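Local coordinates for protein exopolyphosphatase (Aquifex aeolicus, PDB 1T6C) that probably hydrolyses phosphoanhydride bonds of polyphosphate or guanosine pentaphosphate, as a calcium-binding member of the Ppx/GppA phosphatases with an actin-like fold, at residues T176-D181 with V273-I278; T217-L222 with G242-W247; K252-E257 with K261-V266. All blocks are in the same frame, centred on the assembly; numbering follows the deposited sequence. Where two conformers were deposited one is given.

Interaction 1: T176-D181 with V273-I278; sequences TFFKQD and VILAGI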
loop_
_atom_site.group_PDB
_atom_site.type_symbol
_atom_site.label_atom_id
_atom_site.label_comp_id
_atom_site.label_asym_id
_atom_site.label_seq_id
_atom_site.Cartn_x
_atom_site.Cartn_y
_atom_site.Cartn_z
ATOM N N THR A 176 -7.899 12.498 14.714
ATOM C CA THR A 176 -7.567 13.894 14.930
ATOM C C THR A 176 -8.731 14.802 14.603
ATOM O O THR A 176 -9.061 15.720 15.374
ATOM C CB THR A 176 -6.352 14.280 14.046
ATOM O OG1 THR A 176 -5.158 13.621 14.518
ATOM C CG2 THR A 176 -6.106 15.774 14.100
ATOM N N PHE A 177 -9.330 14.587 13.432
ATOM C CA PHE A 177 -10.346 15.523 12.924
ATOM C C PHE A 177 -11.788 15.093 13.168
ATOM O O PHE A 177 -12.655 15.951 13.345
ATOM C CB PHE A 177 -10.134 15.728 11.418
ATOM C CG PHE A 177 -8.861 16.439 11.101
ATOM C CD1 PHE A 177 -8.704 17.768 11.467
ATOM C CD2 PHE A 177 -7.823 15.802 10.426
ATOM C CE1 PHE A 177 -7.516 18.433 11.223
ATOM C CE2 PHE A 177 -6.653 16.461 10.196
ATOM C CZ PHE A 177 -6.498 17.788 10.588
ATOM N N PHE A 178 -12.042 13.795 13.104
ATOM C CA PHE A 178 -13.404 13.268 13.078
ATOM C C PHE A 178 -13.786 12.832 14.475
ATOM O O PHE A 178 -13.802 11.649 14.791
ATOM C CB PHE A 178 -13.568 12.146 12.056
ATOM C CG PHE A 178 -13.212 12.519 10.626
ATOM C CD1 PHE A 178 -13.123 13.846 10.188
ATOM C CD2 PHE A 178 -13.011 11.510 9.681
ATOM C CE1 PHE A 178 -12.816 14.137 8.873
ATOM C CE2 PHE A 178 -12.710 11.824 8.327
ATOM C CZ PHE A 178 -12.628 13.122 7.943
ATOM N N LYS A 179 -14.134 13.808 15.304
ATOM C CA LYS A 179 -14.521 13.490 16.673
ATOM C C LYS A 179 -15.917 12.861 16.731
ATOM O O LYS A 179 -16.180 12.089 17.648
ATOM C CB LYS A 179 -14.455 14.704 17.598
ATOM C CG LYS A 179 -13.145 15.501 17.544
ATOM C CD LYS A 179 -11.975 14.679 17.964
ATOM C CE LYS A 179 -10.707 15.526 18.026
ATOM N NZ LYS A 179 -9.503 14.688 18.319
ATOM N N GLN A 180 -16.780 13.189 15.765
ATOM C CA GLN A 180 -18.074 12.508 15.599
ATOM C C GLN A 180 -17.985 11.426 14.529
ATOM O O GLN A 180 -17.127 11.474 13.642
ATOM C CB GLN A 180 -19.155 13.514 15.239
ATOM C CG GLN A 180 -19.324 14.603 16.285
ATOM C CD GLN A 180 -20.460 14.317 17.209
ATOM O OE1 GLN A 180 -20.333 13.512 18.133
ATOM N NE2 GLN A 180 -21.600 14.951 16.951
ATOM N N ASP A 181 -18.890 10.458 14.616
ATOM C CA ASP A 181 -18.947 9.370 13.654
ATOM C C ASP A 181 -20.341 9.275 13.056
ATOM O O ASP A 181 -21.249 8.788 13.727
ATOM C CB ASP A 181 -18.571 8.079 14.360
ATOM C CG ASP A 181 -18.562 6.891 13.446
ATOM O OD1 ASP A 181 -18.787 7.024 12.214
ATOM O OD2 ASP A 181 -18.288 5.761 13.885
ATOM N N VAL A 273 -12.110 4.416 8.882
ATOM C CA VAL A 273 -11.088 5.233 8.213
ATOM C C VAL A 273 -11.230 5.483 6.718
ATOM O O VAL A 273 -10.509 6.333 6.193
ATOM C CB VAL A 273 -9.657 4.690 8.475
ATOM C CG1 VAL A 273 -9.402 4.588 9.969
ATOM C CG2 VAL A 273 -9.461 3.355 7.765
ATOM N N ILE A 274 -12.142 4.787 6.031
ATOM C CA ILE A 274 -12.235 4.921 4.578
ATOM C C ILE A 274 -12.547 6.340 4.180
ATOM O O ILE A 274 -12.032 6.781 3.150
ATOM C CB ILE A 274 -13.232 3.904 3.947
ATOM C CG1 ILE A 274 -13.000 3.874 2.427
ATOM C CG2 ILE A 274 -14.669 4.183 4.362
ATOM C CD1 ILE A 274 -13.810 2.801 1.762
ATOM N N LEU A 275 -13.319 7.093 4.970
ATOM C CA LEU A 275 -13.672 8.460 4.550
ATOM C C LEU A 275 -12.419 9.350 4.422
ATOM O O LEU A 275 -12.232 10.076 3.441
ATOM C CB LEU A 275 -14.682 9.076 5.534
ATOM C CG LEU A 275 -15.178 10.470 5.157
ATOM C CD1 LEU A 275 -16.012 10.425 3.861
ATOM C CD2 LEU A 275 -15.967 11.089 6.309
ATOM N N ALA A 276 -11.535 9.281 5.392
ATOM C CA ALA A 276 -10.264 10.002 5.374
ATOM C C ALA A 276 -9.442 9.610 4.187
ATOM O O ALA A 276 -8.823 10.473 3.542
ATOM C CB ALA A 276 -9.456 9.767 6.689
ATOM N N GLY A 277 -9.409 8.317 3.868
ATOM C CA GLY A 277 -8.704 7.855 2.693
ATOM C C GLY A 277 -9.254 8.473 1.433
ATOM O O GLY A 277 -8.506 8.907 0.575
ATOM N N ILE A 278 -10.574 8.463 1.297
ATOM C CA ILE A 278 -11.196 9.024 0.096
ATOM C C ILE A 278 -10.828 10.496 -0.009
ATOM O O ILE A 278 -10.517 10.982 -1.098
ATOM C CB ILE A 278 -12.710 8.844 0.131
ATOM C CG1 ILE A 278 -13.085 7.373 0.077
ATOM C CG2 ILE A 278 -13.345 9.537 -1.070
ATOM C CD1 ILE A 278 -14.545 7.135 0.438
#

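Interaction 2: T217-L222 with G242-W247; sequences TTLAAL and GQIKKW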
loop_
_atom_site.group_PDB
_atom_site.type_symbol
_atom_site.label_atom_id
_atom_site.label_comp_id
_atom_site.label_asym_id
_atom_site.label_seq_id
_atom_site.Cartn_x
_atom_site.Cartn_y
_atom_site.Cartn_z
ATOM N N THR A 217 -8.833 1.122 -4.350
ATOM C CA THR A 217 -9.322 -0.070 -5.022
ATOM C C THR A 217 -10.733 -0.394 -4.540
ATOM O O THR A 217 -11.551 -0.857 -5.312
ATOM C CB THR A 217 -8.412 -1.310 -4.839
ATOM O OG1 THR A 217 -8.111 -1.528 -3.449
ATOM C CG2 THR A 217 -7.065 -1.096 -5.532
ATOM N N THR A 218 -11.020 -0.168 -3.263
ATOM C CA THR A 218 -12.398 -0.315 -2.779
ATOM C C THR A 218 -13.313 0.665 -3.465
ATOM O O THR A 218 -14.394 0.285 -3.900
ATOM C CB THR A 218 -12.459 -0.135 -1.277
ATOM O OG1 THR A 218 -11.675 -1.162 -0.649
ATOM C CG2 THR A 218 -13.878 -0.308 -0.779
ATOM N N LEU A 219 -12.863 1.914 -3.635
ATOM C CA LEU A 219 -13.660 2.919 -4.345
ATOM C C LEU A 219 -13.950 2.513 -5.779
ATOM O O LEU A 219 -15.087 2.613 -6.246
ATOM C CB LEU A 219 -12.954 4.277 -4.314
ATOM C CG LEU A 219 -13.337 5.374 -3.357
ATOM C CD1 LEU A 219 -12.972 6.692 -3.995
ATOM C CD2 LEU A 219 -14.796 5.385 -2.952
ATOM N N ALA A 220 -12.937 1.985 -6.471
ATOM C CA ALA A 220 -13.118 1.513 -7.825
ATOM C C ALA A 220 -14.120 0.372 -7.879
ATOM O O ALA A 220 -15.008 0.362 -8.741
ATOM C CB ALA A 220 -11.782 1.100 -8.434
ATOM N N ALA A 221 -14.037 -0.585 -6.959
ATOM C CA ALA A 221 -15.007 -1.676 -6.906
ATOM C C ALA A 221 -16.412 -1.143 -6.659
ATOM O O ALA A 221 -17.368 -1.616 -7.241
ATOM C CB ALA A 221 -14.622 -2.683 -5.817
ATOM N N LEU A 222 -16.556 -0.172 -5.769
ATOM C CA LEU A 222 -17.868 0.438 -5.522
ATOM C C LEU A 222 -18.406 1.156 -6.769
ATOM O O LEU A 222 -19.568 0.913 -7.193
ATOM C CB LEU A 222 -17.780 1.397 -4.320
ATOM C CG LEU A 222 -17.512 0.774 -2.953
ATOM C CD1 LEU A 222 -17.258 1.853 -1.923
ATOM C CD2 LEU A 222 -18.682 -0.092 -2.515
ATOM N N GLY A 242 -15.166 13.974 -9.950
ATOM C CA GLY A 242 -16.597 13.889 -9.687
ATOM C C GLY A 242 -17.064 12.588 -9.051
ATOM O O GLY A 242 -17.908 12.602 -8.163
ATOM N N GLN A 243 -16.520 11.467 -9.519
ATOM C CA GLN A 243 -16.877 10.152 -8.977
ATOM C C GLN A 243 -16.389 10.025 -7.521
ATOM O O GLN A 243 -17.135 9.562 -6.634
ATOM C CB GLN A 243 -16.274 9.040 -9.813
ATOM C CG GLN A 243 -17.037 8.758 -11.126
ATOM C CD GLN A 243 -16.259 7.836 -12.093
ATOM O OE1 GLN A 243 -15.074 7.963 -12.253
ATOM N NE2 GLN A 243 -16.953 6.880 -12.714
ATOM N N ILE A 244 -15.163 10.485 -7.280
ATOM C CA ILE A 244 -14.579 10.396 -5.942
ATOM C C ILE A 244 -15.333 11.332 -5.011
ATOM O O ILE A 244 -15.617 10.984 -3.880
ATOM C CB ILE A 244 -13.069 10.677 -5.983
ATOM C CG1 ILE A 244 -12.353 9.618 -6.835
ATOM C CG2 ILE A 244 -12.475 10.679 -4.565
ATOM C CD1 ILE A 244 -10.895 9.881 -7.024
ATOM N N LYS A 245 -15.678 12.531 -5.471
ATOM C CA LYS A 245 -16.445 13.477 -4.643
ATOM C C LYS A 245 -17.787 12.878 -4.216
ATOM O O LYS A 245 -18.192 12.971 -3.048
ATOM C CB LYS A 245 -16.684 14.810 -5.379
ATOM C CG LYS A 245 -17.348 15.854 -4.491
ATOM C CD LYS A 245 -17.771 17.107 -5.212
ATOM C CE LYS A 245 -18.538 18.051 -4.280
ATOM N NZ LYS A 245 -19.886 17.536 -3.905
ATOM N N LYS A 246 -18.478 12.242 -5.137
ATOM C CA LYS A 246 -19.776 11.661 -4.813
ATOM C C LYS A 246 -19.654 10.548 -3.772
ATOM O O LYS A 246 -20.488 10.463 -2.863
ATOM C CB LYS A 246 -20.500 11.224 -6.074
ATOM C CG LYS A 246 -21.101 12.420 -6.771
ATOM C CD LYS A 246 -21.533 12.080 -8.189
ATOM C CE LYS A 246 -23.023 12.288 -8.411
ATOM N NZ LYS A 246 -23.397 11.779 -9.768
ATOM N N TRP A 247 -18.588 9.746 -3.843
ATOM C CA TRP A 247 -18.350 8.720 -2.801
ATOM C C TRP A 247 -17.981 9.324 -1.450
ATOM O O TRP A 247 -18.389 8.811 -0.389
ATOM C CB TRP A 247 -17.296 7.691 -3.254
ATOM C CG TRP A 247 -17.870 6.726 -4.219
ATOM C CD1 TRP A 247 -17.674 6.682 -5.560
ATOM C CD2 TRP A 247 -18.850 5.732 -3.926
ATOM N NE1 TRP A 247 -18.456 5.699 -6.122
ATOM C CE2 TRP A 247 -19.187 5.095 -5.130
ATOM C CE3 TRP A 247 -19.463 5.284 -2.742
ATOM C CZ2 TRP A 247 -20.112 4.080 -5.199
ATOM C CZ3 TRP A 247 -20.367 4.270 -2.822
ATOM C CH2 TRP A 247 -20.682 3.676 -4.031
#

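Interaction 3: K252-E257 with K261-V266; sequences KEIPSE and KRFRQV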
loop_
_atom_site.group_PDB
_atom_site.type_symbol
_atom_site.label_atom_id
_atom_site.label_comp_id
_atom_site.label_asym_id
_atom_site.label_seq_id
_atom_site.Cartn_x
_atom_site.Cartn_y
_atom_site.Cartn_z
ATOM N N LYS A 252 -19.680 10.345 4.062
ATOM C CA LYS A 252 -19.739 11.319 5.138
ATOM C C LYS A 252 -21.115 11.355 5.813
ATOM O O LYS A 252 -21.224 11.916 6.878
ATOM C CB LYS A 252 -19.251 12.696 4.655
ATOM C CG LYS A 252 -20.258 13.522 3.918
ATOM C CD LYS A 252 -19.598 14.858 3.488
ATOM C CE LYS A 252 -20.593 15.778 2.816
ATOM N NZ LYS A 252 -19.950 17.066 2.393
ATOM N N GLU A 253 -22.123 10.736 5.213
ATOM C CA GLU A 253 -23.474 10.669 5.771
ATOM C C GLU A 253 -23.784 9.328 6.417
ATOM O O GLU A 253 -24.915 9.108 6.888
ATOM C CB GLU A 253 -24.501 10.893 4.660
ATOM C CG GLU A 253 -24.384 12.223 3.962
ATOM C CD GLU A 253 -24.575 13.437 4.874
ATOM O OE1 GLU A 253 -23.950 14.506 4.563
ATOM O OE2 GLU A 253 -25.330 13.343 5.899
ATOM N N ILE A 254 -22.804 8.420 6.454
ATOM C CA ILE A 254 -23.035 7.067 6.960
ATOM C C ILE A 254 -22.178 6.801 8.186
ATOM O O ILE A 254 -20.944 6.861 8.105
ATOM C CB ILE A 254 -22.751 5.970 5.897
ATOM C CG1 ILE A 254 -23.534 6.252 4.590
ATOM C CG2 ILE A 254 -23.085 4.569 6.496
ATOM C CD1 ILE A 254 -23.153 5.345 3.421
ATOM N N PRO A 255 -22.795 6.454 9.322
ATOM C CA PRO A 255 -22.020 6.054 10.488
ATOM C C PRO A 255 -21.134 4.851 10.155
ATOM O O PRO A 255 -21.526 3.978 9.402
ATOM C CB PRO A 255 -23.092 5.680 11.509
ATOM C CG PRO A 255 -24.352 6.299 11.045
ATOM C CD PRO A 255 -24.244 6.359 9.571
ATOM N N SER A 256 -19.951 4.802 10.746
ATOM C CA SER A 256 -18.963 3.797 10.373
ATOM C C SER A 256 -19.493 2.370 10.450
ATOM O O SER A 256 -19.213 1.563 9.569
ATOM C CB SER A 256 -17.676 3.917 11.199
ATOM O OG SER A 256 -17.894 3.678 12.579
ATOM N N GLU A 257 -20.261 2.066 11.493
ATOM C CA GLU A 257 -20.779 0.717 11.696
ATOM C C GLU A 257 -21.772 0.270 10.631
ATOM O O GLU A 257 -21.974 -0.933 10.449
ATOM C CB GLU A 257 -21.426 0.573 13.081
ATOM C CG GLU A 257 -20.610 1.113 14.241
ATOM C CD GLU A 257 -21.043 2.498 14.699
ATOM O OE1 GLU A 257 -21.361 3.350 13.832
ATOM O OE2 GLU A 257 -21.064 2.728 15.930
ATOM N N LYS A 261 -22.215 -2.609 5.994
ATOM C CA LYS A 261 -23.532 -3.187 5.786
ATOM C C LYS A 261 -24.153 -2.673 4.496
ATOM O O LYS A 261 -24.749 -3.435 3.746
ATOM C CB LYS A 261 -24.449 -2.844 6.951
ATOM C CG LYS A 261 -23.961 -3.390 8.282
ATOM C CD LYS A 261 -24.911 -2.960 9.383
ATOM C CE LYS A 261 -24.649 -3.637 10.714
ATOM N NZ LYS A 261 -25.399 -2.889 11.780
ATOM N N ARG A 262 -24.028 -1.381 4.261
ATOM C CA ARG A 262 -24.593 -0.745 3.054
ATOM C C ARG A 262 -23.805 -1.047 1.800
ATOM O O ARG A 262 -24.385 -1.223 0.731
ATOM C CB ARG A 262 -24.694 0.770 3.267
ATOM C CG ARG A 262 -25.236 1.577 2.123
ATOM C CD ARG A 262 -26.669 1.247 1.660
ATOM N NE ARG A 262 -27.010 1.984 0.451
ATOM C CZ ARG A 262 -26.653 1.651 -0.769
ATOM N NH1 ARG A 262 -25.911 0.572 -0.991
ATOM N NH2 ARG A 262 -26.997 2.412 -1.802
ATOM N N PHE A 263 -22.482 -1.103 1.941
ATOM C CA PHE A 263 -21.567 -1.301 0.812
ATOM C C PHE A 263 -20.657 -2.484 1.151
ATOM O O PHE A 263 -19.624 -2.323 1.804
ATOM C CB PHE A 263 -20.758 -0.024 0.556
ATOM C CG PHE A 263 -21.604 1.131 0.097
ATOM C CD1 PHE A 263 -21.853 2.219 0.946
ATOM C CD2 PHE A 263 -22.179 1.124 -1.141
ATOM C CE1 PHE A 263 -22.648 3.273 0.517
ATOM C CE2 PHE A 263 -22.949 2.199 -1.597
ATOM C CZ PHE A 263 -23.205 3.264 -0.752
ATOM N N ARG A 264 -21.056 -3.659 0.670
ATOM C CA ARG A 264 -20.424 -4.932 1.020
ATOM C C ARG A 264 -18.929 -4.993 0.776
ATOM O O ARG A 264 -18.217 -5.698 1.487
ATOM C CB ARG A 264 -21.056 -6.049 0.190
ATOM C CG ARG A 264 -22.427 -6.404 0.598
ATOM C CD ARG A 264 -23.006 -7.548 -0.204
ATOM N NE ARG A 264 -24.438 -7.554 0.076
ATOM C CZ ARG A 264 -24.974 -8.066 1.163
ATOM N NH1 ARG A 264 -24.220 -8.718 2.045
ATOM N NH2 ARG A 264 -26.292 -7.983 1.327
ATOM N N GLN A 265 -18.444 -4.250 -0.207
ATOM C CA GLN A 265 -17.025 -4.275 -0.550
ATOM C C GLN A 265 -16.144 -3.611 0.496
ATOM O O GLN A 265 -14.947 -3.900 0.581
ATOM C CB GLN A 265 -16.804 -3.639 -1.916
ATOM C CG GLN A 265 -17.522 -4.393 -3.022
ATOM C CD GLN A 265 -18.821 -3.732 -3.451
ATOM O OE1 GLN A 265 -19.630 -3.289 -2.601
ATOM N NE2 GLN A 265 -19.012 -3.600 -4.774
ATOM N N VAL A 266 -16.731 -2.734 1.307
ATOM C CA VAL A 266 -15.994 -2.117 2.418
ATOM C C VAL A 266 -15.694 -3.118 3.517
ATOM O O VAL A 266 -16.622 -3.644 4.129
ATOM C CB VAL A 266 -16.800 -0.909 3.000
ATOM C CG1 VAL A 266 -16.033 -0.240 4.117
ATOM C CG2 VAL A 266 -17.085 0.091 1.857
#

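Interaction 1: T176-D181 with V273-I278
F178 meets L275 and A276 with a single corner of its ring, and everything that passes between T176-D181 and V273-I278 is van der Waals contact. On the apolar side, F178 CE2 lies 3.9 Å from L275 CD2, where the methyl comes in at a slant to the ring. The same carbon is 4.2 Å from A276 CB. F178 is the first residue past helix 170-177 to leave helical geometry. Its CB heads for helix 274-288, and with CG beside the backbone N (chi1 -58°) the ring continues toward that helix. L275 has CG anti to its own N (chi1 -177°), which carries CD2 out to the ring.

One polar atom is close by: A276 N faces the edge of the F178 ring, near its plane, 4.1 Å from F178 CE2, a contact and not a bond. Hydrogen bonds of the residues after F178 run elsewhere, K179 NZ to E175 O and Q180 N to E187 OE1.

P183 and the ring of F191 also touch F178. A276 touches T174 as well, so the ring extends a contact between helices 170-177 and 274-288, in the domain of the actin-like fold that carries the six-stranded sheet. With all three touching residues buried and no hydrogen bond between the segments, the join depends on shape and the exclusion of water.

Interaction 2: T217-L222 with G242-W247
Two helices of the actin-like fold, 214-223 and 241-251, cross here almost at a right angle, packing L219 and L222 against W247 and I244. The short segments T217-L222 and G242-W247 have axes 11.0 Å apart, a gap filled by side chains of the size of L219 and W247. Crossing at 94°, they confine the contact to four residues, and it is entirely apolar.

L222 supplies a CH-pi contact. Its CB sits over one face of the indole, 3.9 Å from the centroid of the W247 six-membered ring and 21° off the ring normal, while L222 CD1 reaches W247 CZ3 at 4.0 Å.

L219 works at the root of the same tryptophan. Its side chain and that of W247 slide past each other in opposite directions, with L219 CD2 a tight 3.4 Å from W247 CB. L219 chi1 is -100°, away from a staggered position, consistent with this close fit.

The indole has partners beyond the two segments: NE1 bonds to E223 OE1, at the end of helix 214-223, and F263, from a loop, meets the ring edge-to-face. Because W247 serves both leucines, an alanine here would probably open a gap beside L222 and L219 and leave E223 OE1 without its indole N-H. I278 of helix 274-288 also touches L219 and I244. The L219 and I244 side chains cross at about a right angle, L219 CD1 lying 4.1 Å from both I244 CG1 and I244 CG2.

Interaction 3: K252-E257 with K261-V266
I254 presses its CD1 methyl against the edge of the F263 ring, in the ring plane and 3.6 Å from F263 CE1, with the two side chains crossing at about a right angle. CG1 of I254 stands beside the backbone N (chi1 -53°) and the chain is extended to CD1 (chi2 171°), which delivers the methyl to that edge.

A face of the same ring is taken by its neighbour in sequence: R262 CG lies 3.5 Å above the plane, toward the rim, and F263 CZ in turn stands over the centre of the R262 guanidinium. F251 of helix 241-251 also meets the F263 ring. Past the ring, the chain makes a type I turn from F263 to V266, closed by V266 N to F263 O at 3.0 Å.

Farther out, K261 runs its extended chain past the carbonyl of E257, with K261 CD 3.7 Å from E257 O; the carbonyl meets methylenes there, and no hydrogen bond spans the segments.

The chemistry is that of a surface contact with an aromatic centre: residues before and after helix 256-262 meet through a methyl at a ring edge, while the charged groups of K261 and E257 remain at the exposed margin.

How the interactions relate
Along the chain, 176-181 comes first and 273-278 last, with interaction 2 and then interaction 3 falling between them. The three centres lie 13 to 16 Å apart, on helices and adjoining loops of the domain with the six-stranded sheet; interaction 2 lies against its strands 238-240 and 292-296. Helix 274-288 joins interactions 1 and 2 through I278, whose CG2 is 3.8 Å from I244 CG2. Helix 241-251 leads from interaction 2 into 252-257, and F263 CB comes within 3.7 Å of L222 CD2. Interactions 1 and 3 share a probable hydrogen bond between D181 OD2 and S256 OG. Together they form one continuous packed cluster; in interaction 1 the A276 side chain is about 13 Å from the bound calcium.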